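Local coordinates for YciF Bacterial Stress Response Protein (Salmonella enterica subsp. enterica serovar Typhimurium, PDB 4ERU) that is of unknown function but is named as a bacterial stress response protein and has a ferritin-like helical bundle that here binds two magnesium ions, at residues Y21-Q26 / H114-S119; L51-G56 / D144-T149. All coordinates share one frame; numbering follows the deposited sequence. Where two conformers were deposited one is given.

From the N terminus, the chain lays down helix 9-37 and helix 41-66, runs through helix 79-93, and then adds helix 99-130 and helix 133-159. Contact 1 closes a loop of 87 residues by bringing 114-119 back to 21-26; contact 2 closes another of equal length from 51-56 to 144-149. Because the four segments alternate along the sequence, the loops cross instead of nesting. Contact 1 joins the first and third long helices of the bundle, contact 2 the second and fourth. Both touch the same two magnesium ions and share one water, and their centres lie about 11 Å apart.

Contact 1. Residues Y21-Q26 / H114-S119; sequences YSAEKQ and HYEIAS. With MG (magnesium ion), chain E; MG (magnesium ion), chain D.
Glu24 and Glu116 meet in the core of the bundle, where helix 9-37 and helix 99-130 run roughly antiparallel. The side chain of Glu24 leaves its helix with CG anti to the carbonyl carbon and then bends at CG (chi2 -81°), which turns the acid group inward from CB. On the way, CG passes 3.8 Å from Glu116 OE2, and Glu24 CD comes to 3.0 Å from the same Glu116 OE2. CD sets both carboxylate oxygens on one magnesium ion (chain E), which Glu24 OE1 approaches to 2.3 Å and Glu24 OE2 to 2.4 Å, a bidentate chelate. Glu24 OE1 is also hydrogen-bonded by Tyr120, while Glu24 OE2 lies 2.5 Å from Glu116 OE2. The Glu116 chain arrives extended beyond CG and crosses Glu24, with the two carboxylate planes 77° apart. Its oxygens divide the work: Glu116 OE1 binds the other magnesium ion (chain D) at 2.2 Å, and Glu116 OE2 faces Glu24. One water joins the two ions, 2.1 Å from the ion in chain E. Beside the acids, Ala23 CB lies 4.5 Å from Tyr115 CE2, approaching the ring obliquely, and the hydroxyl of Tyr115 is hydrogen-bonded to Asp19. Gln57 and Glu146 complete the ligands of the first ion, while His50, Glu113 and Glu146 complete those of the second. Carboxylate oxygens this close in a buried interior are probably made tolerable largely by the two cations, consistent with a dinuclear metal centre like those of many ferritin-like proteins.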
loop_
_atom_site.group_PDB
_atom_site.type_symbol
_atom_site.label_atom_id
_atom_site.label_comp_id
_atom_site.label_asym_id
_atom_site.label_seq_id
_atom_site.Cartn_x
_atom_site.Cartn_y
_atom_site.Cartn_z
ATOM N N TYR A 21 -4.294 6.930 12.266
ATOM C CA TYR A 21 -4.841 6.555 13.560
ATOM C C TYR A 21 -6.135 5.753 13.386
ATOM O O TYR A 21 -6.317 4.707 14.014
ATOM C CB TYR A 21 -5.094 7.830 14.369
ATOM C CG TYR A 21 -5.667 7.660 15.748
ATOM C CD1 TYR A 21 -4.938 7.036 16.761
ATOM C CD2 TYR A 21 -6.904 8.223 16.074
ATOM C CE1 TYR A 21 -5.445 6.933 18.066
ATOM C CE2 TYR A 21 -7.427 8.121 17.388
ATOM C CZ TYR A 21 -6.691 7.458 18.367
ATOM O OH TYR A 21 -7.198 7.349 19.647
ATOM N N SER A 22 -7.017 6.224 12.508
ATOM C CA SER A 22 -8.198 5.429 12.152
ATOM C C SER A 22 -7.861 4.065 11.530
ATOM O O SER A 22 -8.483 3.039 11.862
ATOM C CB SER A 22 -9.099 6.203 11.197
ATOM O OG SER A 22 -10.047 5.303 10.640
ATOM N N ALA A 23 -6.881 4.054 10.625
ATOM C CA ALA A 23 -6.445 2.810 9.973
ATOM C C ALA A 23 -5.989 1.800 11.029
ATOM O O ALA A 23 -6.351 0.614 10.962
ATOM C CB ALA A 23 -5.265 3.095 8.978
ATOM N N GLU A 24 -5.199 2.261 12.007
ATOM C CA GLU A 24 -4.704 1.349 13.029
ATOM C C GLU A 24 -5.840 0.810 13.897
ATOM O O GLU A 24 -5.868 -0.389 14.197
ATOM C CB GLU A 24 -3.655 2.010 13.906
ATOM C CG GLU A 24 -2.431 2.567 13.175
ATOM C CD GLU A 24 -1.362 1.557 12.812
ATOM O OE1 GLU A 24 -0.151 1.914 12.893
ATOM O OE2 GLU A 24 -1.685 0.422 12.420
ATOM N N LYS A 25 -6.776 1.680 14.279
ATOM C CA LYS A 25 -7.921 1.247 15.117
ATOM C C LYS A 25 -8.782 0.207 14.385
ATOM O O LYS A 25 -9.170 -0.811 14.959
ATOM C CB LYS A 25 -8.776 2.440 15.538
ATOM C CG LYS A 25 -8.056 3.359 16.536
ATOM C CD LYS A 25 -9.001 4.396 17.220
ATOM C CE LYS A 25 -9.767 5.266 16.214
ATOM N NZ LYS A 25 -10.482 6.420 16.904
ATOM N N GLN A 26 -9.083 0.481 13.116
ATOM C CA GLN A 26 -9.776 -0.473 12.269
ATOM C C GLN A 26 -9.057 -1.797 12.149
ATOM O O GLN A 26 -9.695 -2.837 12.236
ATOM C CB GLN A 26 -9.974 0.063 10.873
ATOM C CG GLN A 26 -10.979 1.158 10.761
ATOM C CD GLN A 26 -11.052 1.613 9.309
ATOM O OE1 GLN A 26 -11.508 0.854 8.443
ATOM N NE2 GLN A 26 -10.547 2.826 9.025
ATOM N N HIS A 114 1.787 -2.379 3.650
ATOM C CA HIS A 114 2.421 -1.440 2.725
ATOM C C HIS A 114 1.701 -0.105 2.653
ATOM O O HIS A 114 2.327 0.922 2.446
ATOM C CB HIS A 114 2.615 -2.073 1.345
ATOM C CG HIS A 114 3.940 -2.741 1.221
ATOM N ND1 HIS A 114 5.085 -2.048 0.904
ATOM C CD2 HIS A 114 4.326 -4.015 1.477
ATOM C CE1 HIS A 114 6.120 -2.870 0.953
ATOM N NE2 HIS A 114 5.683 -4.072 1.286
ATOM N N TYR A 115 0.394 -0.113 2.860
ATOM C CA TYR A 115 -0.353 1.125 3.013
ATOM C C TYR A 115 0.220 1.890 4.230
ATOM O O TYR A 115 0.397 3.130 4.203
ATOM C CB TYR A 115 -1.839 0.832 3.246
ATOM C CG TYR A 115 -2.657 2.113 3.440
ATOM C CD1 TYR A 115 -3.165 2.806 2.333
ATOM C CD2 TYR A 115 -2.909 2.636 4.729
ATOM C CE1 TYR A 115 -3.900 3.991 2.491
ATOM C CE2 TYR A 115 -3.643 3.835 4.888
ATOM C CZ TYR A 115 -4.114 4.493 3.770
ATOM O OH TYR A 115 -4.848 5.635 3.909
ATOM N N GLU A 116 0.544 1.143 5.281
ATOM C CA GLU A 116 1.090 1.754 6.493
ATOM C C GLU A 116 2.555 2.146 6.356
ATOM O O GLU A 116 2.959 3.195 6.862
ATOM C CB GLU A 116 0.850 0.861 7.701
ATOM C CG GLU A 116 -0.629 0.653 7.898
ATOM C CD GLU A 116 -0.938 0.090 9.255
ATOM O OE1 GLU A 116 -0.327 -0.940 9.582
ATOM O OE2 GLU A 116 -1.816 0.652 9.974
ATOM N N ILE A 117 3.335 1.339 5.654
ATOM C CA ILE A 117 4.730 1.735 5.350
ATOM C C ILE A 117 4.770 3.068 4.597
ATOM O O ILE A 117 5.524 3.965 4.958
ATOM C CB ILE A 117 5.469 0.637 4.585
ATOM C CG1 ILE A 117 5.644 -0.609 5.499
ATOM C CG2 ILE A 117 6.864 1.116 4.016
ATOM C CD1 ILE A 117 6.073 -1.887 4.711
ATOM N N ALA A 118 3.931 3.211 3.574
ATOM C CA ALA A 118 3.872 4.471 2.871
ATOM C C ALA A 118 3.460 5.638 3.797
ATOM O O ALA A 118 4.139 6.673 3.822
ATOM C CB ALA A 118 2.961 4.387 1.651
ATOM N N SER A 119 2.374 5.464 4.552
ATOM C CA SER A 119 1.843 6.505 5.447
ATOM C C SER A 119 2.854 6.973 6.492
ATOM O O SER A 119 3.032 8.179 6.710
ATOM C CB SER A 119 0.595 6.006 6.209
ATOM O OG SER A 119 -0.425 5.574 5.315
HETATM MG MG MG E . 0.661 -0.215 12.341
HETATM MG MG MG D . 0.401 -2.826 10.318
HETATM O O HOH W 1 -0.077 -2.235 12.219
#

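Contact 2. Residues L51-G56 / D144-T149; sequences LEETQG and DEEKQT. With MG (magnesium ion), chain D; MG (magnesium ion), chain E.
Glu53 reaches across to Thr149 between two nearly antiparallel helices of a ferritin-like four-helix bundle, helix 41-66 and helix 133-159. Glu53 was modelled in two conformers; the bonds of its carboxylate described here belong to one of them. In it, CG stands anti to the backbone N (chi1 154°) and the chain is extended beyond it, carrying the carboxylate over to the other helix. Thr149 points back at it from the facing helix, and its OG1 donates a hydrogen bond to Glu53 OE2 at 2.6 Å. The hydroxyl meets that oxygen on its syn side, 27° out of the carboxylate plane. The Glu53 and Glu145 side chains run alongside each other head to tail, leaving Glu53 OE1 3.8 Å from Glu145 CB. Two waters tie each acid to the backbone of the opposite helix: one donates to Glu53 O and Glu145 OE1, the other to Glu53 OE1 and Glu145 O. Glu145 also has outside partners, Gln57 at OE1 and, at OE2, a salt bridge from Arg60 that probably offsets some of its charge. On the inner side, Glu146 departs from a staggered first torsion (chi1 -135°) and bends again at CG. This conformation spreads its carboxylate over both magnesium ions, with Glu146 OE1 2.5 Å from the ion in chain D and Glu146 OE2 2.4 Å from the ion in chain E. Thr54, whose hydroxyl also bonds His50 O, is a second-shell residue: the water bridging the two ions donates a hydrogen bond to Thr54 OG1 at 2.8 Å.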
loop_
_atom_site.group_PDB
_atom_site.type_symbol
_atom_site.label_atom_id
_atom_site.label_comp_id
_atom_site.label_asym_id
_atom_site.label_seq_id
_atom_site.Cartn_x
_atom_site.Cartn_y
_atom_site.Cartn_z
ATOM N N LEU A 51 -1.392 -7.796 16.069
ATOM C CA LEU A 51 -2.358 -7.080 16.882
ATOM C C LEU A 51 -1.681 -6.361 18.079
ATOM O O LEU A 51 -1.916 -5.179 18.315
ATOM C CB LEU A 51 -3.467 -8.029 17.345
ATOM C CG LEU A 51 -4.455 -7.475 18.374
ATOM C CD1 LEU A 51 -5.196 -6.211 17.967
ATOM C CD2 LEU A 51 -5.456 -8.602 18.711
ATOM N N GLU A 52 -0.925 -7.106 18.876
ATOM C CA GLU A 52 -0.303 -6.539 20.067
ATOM C C GLU A 52 0.632 -5.385 19.673
ATOM O O GLU A 52 0.663 -4.366 20.336
ATOM C CB GLU A 52 0.429 -7.628 20.867
ATOM C CG GLU A 52 1.946 -7.745 20.644
ATOM C CD GLU A 52 2.576 -8.843 21.505
ATOM O OE1 GLU A 52 2.298 -10.049 21.254
ATOM O OE2 GLU A 52 3.334 -8.484 22.441
ATOM N N GLU A 53 1.354 -5.562 18.556
ATOM C CA GLU A 53 2.271 -4.560 17.988
ATOM C C GLU A 53 1.520 -3.285 17.568
ATOM O O GLU A 53 1.964 -2.172 17.845
ATOM C CB GLU A 53 3.077 -5.148 16.797
ATOM C CG GLU A 53 3.574 -4.095 15.749
ATOM C CD GLU A 53 4.583 -4.639 14.718
ATOM O OE1 GLU A 53 5.591 -5.267 15.137
ATOM O OE2 GLU A 53 4.377 -4.423 13.487
ATOM N N THR A 54 0.390 -3.466 16.892
ATOM C CA THR A 54 -0.483 -2.357 16.458
ATOM C C THR A 54 -1.026 -1.597 17.654
ATOM O O THR A 54 -1.105 -0.378 17.613
ATOM C CB THR A 54 -1.674 -2.844 15.559
ATOM O OG1 THR A 54 -1.138 -3.554 14.440
ATOM C CG2 THR A 54 -2.541 -1.642 15.058
ATOM N N GLN A 55 -1.360 -2.317 18.725
ATOM C CA GLN A 55 -1.768 -1.683 19.971
ATOM C C GLN A 55 -0.699 -0.683 20.435
ATOM O O GLN A 55 -1.022 0.461 20.736
ATOM C CB GLN A 55 -2.019 -2.734 21.050
ATOM C CG GLN A 55 -3.256 -3.679 20.807
ATOM C CD GLN A 55 -4.587 -2.950 21.013
ATOM O OE1 GLN A 55 -4.931 -2.063 20.246
ATOM N NE2 GLN A 55 -5.329 -3.326 22.043
ATOM N N GLY A 56 0.569 -1.115 20.489
ATOM C CA GLY A 56 1.667 -0.245 20.882
ATOM C C GLY A 56 1.859 0.918 19.910
ATOM O O GLY A 56 2.255 2.019 20.310
ATOM N N ASP A 144 9.871 1.204 11.184
ATOM C CA ASP A 144 10.767 0.069 11.274
ATOM C C ASP A 144 10.009 -1.216 11.583
ATOM O O ASP A 144 10.179 -2.211 10.874
ATOM C CB ASP A 144 11.860 0.333 12.326
ATOM C CG ASP A 144 12.766 -0.865 12.518
ATOM O OD1 ASP A 144 13.713 -1.030 11.710
ATOM O OD2 ASP A 144 12.515 -1.664 13.454
ATOM N N GLU A 145 9.174 -1.206 12.631
ATOM C CA GLU A 145 8.293 -2.358 12.916
ATOM C C GLU A 145 7.407 -2.773 11.718
ATOM O O GLU A 145 7.221 -3.960 11.457
ATOM C CB GLU A 145 7.379 -2.075 14.110
ATOM C CG GLU A 145 8.093 -2.159 15.453
ATOM C CD GLU A 145 7.258 -1.573 16.579
ATOM O OE1 GLU A 145 6.081 -1.182 16.347
ATOM O OE2 GLU A 145 7.784 -1.503 17.706
ATOM N N GLU A 146 6.857 -1.801 11.002
ATOM C CA GLU A 146 5.954 -2.128 9.902
ATOM C C GLU A 146 6.753 -2.856 8.805
ATOM O O GLU A 146 6.297 -3.850 8.232
ATOM C CB GLU A 146 5.274 -0.842 9.398
ATOM C CG GLU A 146 3.766 -0.940 9.163
ATOM C CD GLU A 146 2.952 -1.022 10.420
ATOM O OE1 GLU A 146 2.687 -2.151 10.916
ATOM O OE2 GLU A 146 2.518 0.040 10.894
ATOM N N LYS A 147 7.973 -2.398 8.546
ATOM C CA LYS A 147 8.814 -3.055 7.545
ATOM C C LYS A 147 9.186 -4.483 7.952
ATOM O O LYS A 147 9.148 -5.384 7.115
ATOM C CB LYS A 147 10.058 -2.230 7.225
ATOM C CG LYS A 147 9.717 -0.906 6.529
ATOM C CD LYS A 147 10.965 -0.005 6.377
ATOM C CE LYS A 147 10.659 1.135 5.421
ATOM N NZ LYS A 147 11.707 2.230 5.345
ATOM N N GLN A 148 9.521 -4.683 9.231
ATOM C CA GLN A 148 9.747 -6.034 9.794
ATOM C C GLN A 148 8.533 -6.938 9.715
ATOM O O GLN A 148 8.666 -8.139 9.496
ATOM C CB GLN A 148 10.212 -5.952 11.259
ATOM C CG GLN A 148 11.555 -5.225 11.388
ATOM C CD GLN A 148 12.633 -5.890 10.518
ATOM O OE1 GLN A 148 13.217 -5.261 9.621
ATOM N NE2 GLN A 148 12.874 -7.172 10.758
ATOM N N THR A 149 7.343 -6.379 9.909
ATOM C CA THR A 149 6.147 -7.200 9.840
ATOM C C THR A 149 5.926 -7.674 8.393
ATOM O O THR A 149 5.611 -8.825 8.155
ATOM C CB THR A 149 4.940 -6.440 10.399
ATOM O OG1 THR A 149 5.202 -6.139 11.764
ATOM C CG2 THR A 149 3.654 -7.294 10.344
HETATM MG MG MG D . 0.401 -2.826 10.318
HETATM MG MG MG E . 0.661 -0.215 12.341
HETATM O O HOH W 2 4.594 -1.685 18.598
HETATM O O HOH W 3 7.686 -5.738 13.592
HETATM O O HOH W 1 -0.077 -2.235 12.219
#